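Local coordinates for protein methylmalonate-semialdehyde dehydrogenase (Oceanimonas doudoroffii, PDB 4ZZ7) that probably catalyses the NAD-dependent, acylating oxidation of methylmalonate semialdehyde, as a tetrameric member of the aldehyde dehydrogenase family, at residues V144-T149 with D218-V223; G243-A248 with V471-K476. All blocks are in the same frame, centred on the assembly; numbering follows the deposited sequence.

Contact 1: residues V144-T149 with D218-V223. With NAD (nicotinamide-adenine-dinucleotide), chain M.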
# COMPACT_ATOMS: atom_id res chain seq x y z
N VAL A 144 -25.97 -3.46 6.94
CA VAL A 144 -26.59 -4.59 6.23
C VAL A 144 -26.32 -4.38 4.77
O VAL A 144 -26.57 -3.30 4.22
CB VAL A 144 -28.11 -4.75 6.46
CG1 VAL A 144 -28.62 -5.97 5.71
CG2 VAL A 144 -28.45 -4.91 7.94
N VAL A 145 -25.82 -5.45 4.15
CA VAL A 145 -25.39 -5.43 2.77
C VAL A 145 -26.14 -6.49 2.03
O VAL A 145 -26.32 -7.60 2.55
CB VAL A 145 -23.90 -5.74 2.65
CG1 VAL A 145 -23.49 -5.82 1.18
CG2 VAL A 145 -23.11 -4.65 3.35
N ALA A 146 -26.57 -6.16 0.81
CA ALA A 146 -27.41 -7.03 0.02
C ALA A 146 -26.66 -7.48 -1.22
O ALA A 146 -25.97 -6.68 -1.85
CB ALA A 146 -28.69 -6.32 -0.36
N GLY A 147 -26.81 -8.76 -1.55
CA GLY A 147 -26.14 -9.36 -2.70
C GLY A 147 -27.13 -10.05 -3.61
O GLY A 147 -28.00 -10.76 -3.12
N ILE A 148 -27.00 -9.85 -4.92
CA ILE A 148 -27.93 -10.41 -5.88
C ILE A 148 -27.15 -11.05 -7.00
O ILE A 148 -26.36 -10.36 -7.64
CB ILE A 148 -28.85 -9.33 -6.46
CG1 ILE A 148 -29.65 -8.71 -5.33
CG2 ILE A 148 -29.79 -9.94 -7.50
CD1 ILE A 148 -30.31 -7.42 -5.72
N THR A 149 -27.40 -12.34 -7.23
CA THR A 149 -26.49 -13.17 -8.01
C THR A 149 -27.18 -13.90 -9.14
O THR A 149 -28.39 -14.08 -9.12
CB THR A 149 -25.73 -14.17 -7.12
OG1 THR A 149 -26.59 -15.24 -6.68
CG2 THR A 149 -25.13 -13.46 -5.94
N ASP A 218 -34.52 0.99 3.87
CA ASP A 218 -33.50 1.97 4.24
C ASP A 218 -32.34 1.40 5.03
O ASP A 218 -31.25 2.00 5.04
CB ASP A 218 -34.14 3.15 4.99
CG ASP A 218 -35.10 3.96 4.12
OD1 ASP A 218 -35.33 3.57 2.94
OD2 ASP A 218 -35.64 4.98 4.61
N ARG A 219 -32.55 0.26 5.69
CA ARG A 219 -31.45 -0.41 6.43
C ARG A 219 -30.35 -1.04 5.53
O ARG A 219 -29.25 -1.31 6.00
CB ARG A 219 -32.01 -1.47 7.38
CG ARG A 219 -32.92 -0.92 8.45
CD ARG A 219 -33.73 -2.00 9.14
NE ARG A 219 -34.74 -2.57 8.27
CZ ARG A 219 -35.57 -3.55 8.64
NH1 ARG A 219 -35.51 -4.06 9.87
NH2 ARG A 219 -36.46 -4.04 7.78
N VAL A 220 -30.67 -1.30 4.26
CA VAL A 220 -29.73 -1.86 3.32
C VAL A 220 -28.89 -0.71 2.84
O VAL A 220 -29.38 0.16 2.15
CB VAL A 220 -30.42 -2.54 2.11
CG1 VAL A 220 -29.39 -3.10 1.14
CG2 VAL A 220 -31.33 -3.67 2.55
N LYS A 221 -27.61 -0.76 3.18
CA LYS A 221 -26.68 0.30 2.90
C LYS A 221 -25.80 0.10 1.67
O LYS A 221 -25.11 1.03 1.27
CB LYS A 221 -25.78 0.50 4.12
CG LYS A 221 -26.26 1.60 5.05
CD LYS A 221 -27.37 1.15 5.97
CE LYS A 221 -28.38 2.27 6.23
NZ LYS A 221 -27.85 3.45 6.97
N ALA A 222 -25.77 -1.10 1.09
CA ALA A 222 -24.99 -1.34 -0.13
C ALA A 222 -25.51 -2.53 -0.89
O ALA A 222 -25.92 -3.52 -0.29
CB ALA A 222 -23.52 -1.55 0.21
N VAL A 223 -25.45 -2.46 -2.21
CA VAL A 223 -25.96 -3.53 -3.06
C VAL A 223 -24.93 -3.99 -4.11
O VAL A 223 -24.54 -3.21 -4.97
CB VAL A 223 -27.25 -3.08 -3.76
CG1 VAL A 223 -27.81 -4.21 -4.64
CG2 VAL A 223 -28.28 -2.62 -2.72
PA NAD M . -30.30 -11.69 -14.64
O1A NAD M . -31.71 -12.18 -14.98
O2A NAD M . -29.72 -10.45 -15.29
O5B NAD M . -30.23 -11.41 -13.05
C5B NAD M . -29.90 -12.42 -12.07
C4B NAD M . -30.46 -12.07 -10.69
O4B NAD M . -31.29 -10.91 -10.77
C3B NAD M . -31.33 -13.16 -10.09
O3B NAD M . -30.99 -13.29 -8.71
C2B NAD M . -32.77 -12.71 -10.33
O2B NAD M . -33.75 -13.00 -9.33
C1B NAD M . -32.65 -11.20 -10.43
N9A NAD M . -33.59 -10.61 -11.42
C8A NAD M . -33.91 -11.13 -12.64
N7A NAD M . -34.78 -10.33 -13.29
C5A NAD M . -35.04 -9.26 -12.49
C6A NAD M . -35.89 -8.04 -12.57
N6A NAD M . -36.64 -7.81 -13.67
N1A NAD M . -35.88 -7.18 -11.52
C2A NAD M . -35.13 -7.42 -10.40
N3A NAD M . -34.33 -8.49 -10.25
C4A NAD M . -34.25 -9.44 -11.24
O3 NAD M . -29.24 -12.92 -14.87
PN NAD M . -29.53 -14.52 -15.10
O1N NAD M . -30.01 -15.19 -13.81
O2N NAD M . -30.25 -14.83 -16.42
O5D NAD M . -27.98 -14.89 -15.32
C5D NAD M . -27.35 -14.62 -16.59
C4D NAD M . -26.58 -13.29 -16.68
O4D NAD M . -25.43 -13.18 -15.80
C3D NAD M . -26.01 -13.10 -18.10
O3D NAD M . -26.78 -12.14 -18.83
C2D NAD M . -24.55 -12.65 -17.94
O2D NAD M . -24.24 -11.53 -18.77
C1D NAD M . -24.46 -12.35 -16.45
N1N NAD M . -23.14 -12.51 -15.86
C2N NAD M . -22.42 -11.39 -15.67
C3N NAD M . -21.16 -11.46 -15.09
C7N NAD M . -20.29 -10.24 -14.89
O7N NAD M . -19.99 -9.44 -15.79
N7N NAD M . -19.80 -10.07 -13.67
C4N NAD M . -20.67 -12.69 -14.68
C5N NAD M . -21.42 -13.84 -14.87
C6N NAD M . -22.68 -13.72 -15.47
O HOH W 1 -27.63 -1.51 7.89
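V144-I148 and V220-V223 run side by side as neighbouring parallel strands of the NAD-binding sheet, their short axes 4.9 Å apart at closest approach. Two backbone bonds tie them: K221 N gives its hydrogen to V144 O at 2.9 Å, and farther along, A146 N donates to A222 O, both nearly straight. At the start of the pair a water links V144 N to the carbonyl oxygen of R219; the guanidinium of R219 turns off to S50 and D217. This is the Rossmann-type core of the aldehyde dehydrogenase coenzyme domain: strand 171-175 bonds along the other edge of 144-148, and helices pack on the sheet. The methyl of A146 meets both V220 CG1, at 3.6 Å, and V223 CG2, at 4.4 Å. On the face opposite that of A146 and V223, V145 CG1 meets A222 CB, with Y474 close by. I148 looks two ways. With CG1 beside the backbone N (chi1 -61°), its CD1 reaches back to V223 CG1 at 4.2 Å, while CG2, anti to that nitrogen, lies 3.7 Å from O4B of the NAD adenosine ribose. Where the strand gives way to loop, T149 O accepts a hydrogen bond from NAD O3B at 2.7 Å; K175 and E178, on the neighbouring strand and the loop after it, also bond the cofactor.

Contact 2: residues G243-A248 with V471-K476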
# COMPACT_ATOMS: atom_id res chain seq x y z
N GLY A 243 -30.44 6.40 -2.49
CA GLY A 243 -29.28 6.89 -1.72
C GLY A 243 -28.10 5.93 -1.48
O GLY A 243 -26.94 6.39 -1.33
N LYS A 244 -28.39 4.63 -1.42
CA LYS A 244 -27.36 3.60 -1.19
C LYS A 244 -26.43 3.28 -2.38
O LYS A 244 -26.83 3.27 -3.55
CB LYS A 244 -27.99 2.30 -0.68
CG LYS A 244 -28.78 1.53 -1.72
CD LYS A 244 -29.81 0.62 -1.08
CE LYS A 244 -30.95 1.40 -0.46
NZ LYS A 244 -31.81 0.51 0.35
N ARG A 245 -25.17 3.02 -2.03
CA ARG A 245 -24.12 2.71 -2.97
C ARG A 245 -24.39 1.37 -3.64
O ARG A 245 -25.14 0.54 -3.11
CB ARG A 245 -22.78 2.67 -2.26
CG ARG A 245 -22.69 1.65 -1.15
CD ARG A 245 -21.26 1.45 -0.67
NE ARG A 245 -20.74 2.57 0.11
CZ ARG A 245 -19.48 2.68 0.54
NH1 ARG A 245 -18.58 1.71 0.30
NH2 ARG A 245 -19.11 3.75 1.24
N CYS A 246 -23.76 1.16 -4.79
CA CYS A 246 -24.05 -0.01 -5.61
C CYS A 246 -22.92 -0.29 -6.59
O CYS A 246 -22.19 0.62 -7.01
CB CYS A 246 -25.38 0.21 -6.37
SG CYS A 246 -25.93 -1.11 -7.51
N GLN A 247 -22.77 -1.57 -6.92
CA GLN A 247 -21.92 -2.06 -8.02
C GLN A 247 -22.77 -3.09 -8.77
O GLN A 247 -23.24 -4.07 -8.18
CB GLN A 247 -20.58 -2.65 -7.51
CG GLN A 247 -20.71 -3.84 -6.54
CD GLN A 247 -19.42 -4.37 -5.88
OE1 GLN A 247 -19.49 -5.28 -5.05
NE2 GLN A 247 -18.26 -3.83 -6.26
N ALA A 248 -23.00 -2.87 -10.05
CA ALA A 248 -23.76 -3.79 -10.84
C ALA A 248 -22.97 -4.21 -12.06
O ALA A 248 -22.65 -3.40 -12.93
CB ALA A 248 -25.05 -3.16 -11.26
N VAL A 471 -13.13 -4.75 -0.53
CA VAL A 471 -12.80 -4.22 0.78
C VAL A 471 -13.29 -2.78 0.88
O VAL A 471 -13.88 -2.39 1.87
CB VAL A 471 -11.28 -4.29 1.07
CG1 VAL A 471 -11.00 -3.64 2.41
CG2 VAL A 471 -10.80 -5.74 1.09
N ARG A 472 -13.05 -2.02 -0.18
CA ARG A 472 -13.47 -0.62 -0.26
C ARG A 472 -14.96 -0.41 -0.50
O ARG A 472 -15.53 0.62 -0.07
CB ARG A 472 -12.66 0.11 -1.32
CG ARG A 472 -11.20 0.20 -0.94
CD ARG A 472 -10.95 1.03 0.32
NE ARG A 472 -10.95 2.45 -0.02
CZ ARG A 472 -11.96 3.31 0.17
NH1 ARG A 472 -13.13 2.94 0.75
NH2 ARG A 472 -11.80 4.57 -0.20
N PHE A 473 -15.59 -1.36 -1.18
CA PHE A 473 -17.01 -1.28 -1.42
C PHE A 473 -17.80 -1.67 -0.20
O PHE A 473 -18.83 -1.07 0.07
CB PHE A 473 -17.45 -2.15 -2.58
CG PHE A 473 -18.92 -2.02 -2.88
CD1 PHE A 473 -19.39 -0.91 -3.56
CD2 PHE A 473 -19.82 -2.97 -2.45
CE1 PHE A 473 -20.73 -0.77 -3.84
CE2 PHE A 473 -21.17 -2.84 -2.71
CZ PHE A 473 -21.63 -1.74 -3.41
N TYR A 474 -17.30 -2.67 0.53
CA TYR A 474 -17.97 -3.15 1.74
C TYR A 474 -17.56 -2.39 2.99
O TYR A 474 -17.94 -2.78 4.09
CB TYR A 474 -17.77 -4.67 1.92
CG TYR A 474 -18.38 -5.48 0.81
CD1 TYR A 474 -19.63 -5.19 0.34
CD2 TYR A 474 -17.71 -6.56 0.25
CE1 TYR A 474 -20.19 -5.93 -0.68
CE2 TYR A 474 -18.27 -7.31 -0.76
CZ TYR A 474 -19.52 -6.97 -1.22
OH TYR A 474 -20.15 -7.65 -2.22
N THR A 475 -16.82 -1.30 2.85
CA THR A 475 -16.59 -0.42 4.00
C THR A 475 -16.79 1.05 3.68
O THR A 475 -16.91 1.43 2.50
CB THR A 475 -15.15 -0.55 4.54
OG1 THR A 475 -14.23 -0.08 3.54
CG2 THR A 475 -14.86 -2.00 4.95
N LYS A 476 -16.81 1.87 4.73
CA LYS A 476 -16.83 3.33 4.57
C LYS A 476 -15.66 4.01 5.28
O LYS A 476 -15.29 3.66 6.41
CB LYS A 476 -18.16 3.96 4.97
CG LYS A 476 -18.79 3.36 6.19
CD LYS A 476 -20.12 4.01 6.46
CE LYS A 476 -20.72 3.44 7.75
NZ LYS A 476 -21.97 4.15 8.17
O HOH W 2 -17.70 -7.59 -4.47
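The ring of F473 is sandwiched between two side chains of strand 245-249, with R245 on one face and Q247 on the other. Q247 lays its amide almost parallel to the ring, 13° between the planes, with CD 3.7 Å above it and shifted toward the rim; its CG makes a CH-pi contact over the same face, 4.0 Å from the centroid. From the opposite face comes the R245 methylene CD, 4.3 Å from the centroid. What touches here is the aliphatic shaft of the arginine: its guanidinium is turned 57° from the ring and passes beyond it. F473 carries CG anti to its backbone N (chi1 -177°), which sends the ring out from the helix end toward the strand. NH1 of R245 then reaches the carbonyls where helix 467-473 ends and the next strand begins. It donates to F473 O at 2.8 Å, from above the carbonyl plane rather than along a lone pair, and weakly to R472 O and T475 O. With R245 cut back to an alanine, these carbonyls would probably lose their charged donor and one face of F473 its cover. At the other end, the Q247 amide stands nearly at right angles to the Y474 ring; S224 OG hydrogen-bonds both Q247 OE1 and Y474 OH, a water lies between the same two atoms, and Q247 NE2 donates to L463 O. D462 of the second subunit packs on R245 and F473, and D469 of that subunit forms a salt bridge with R472. Strand 475-483 goes on into the three-stranded antiparallel sheet that, in aldehyde dehydrogenases, forms the oligomerisation domain, which places the F473 sandwich at the junction of that domain with the Rossmann-type coenzyme domain.

Both contacts are largely buried, and both hold the same six-stranded sheet, in which strands 220-226 and 245-249 are neighbours. Their backbones probably join directly, V223 N to R245 O and V223 O to Q247 N, each pair 3.1 Å apart, while the amine of K244 turns back to V220 O. Contact 1, inside the sheet, relies on backbone bonds and small aliphatic side chains, and no other subunit touches it; its first strand leads to the cofactor. Contact 2 instead works through side chains, stacked on one another or reaching backbone carbonyls: a guanidinium, an amide and aromatic rings join the sheet to a helix end beside the second subunit, farther from NAD.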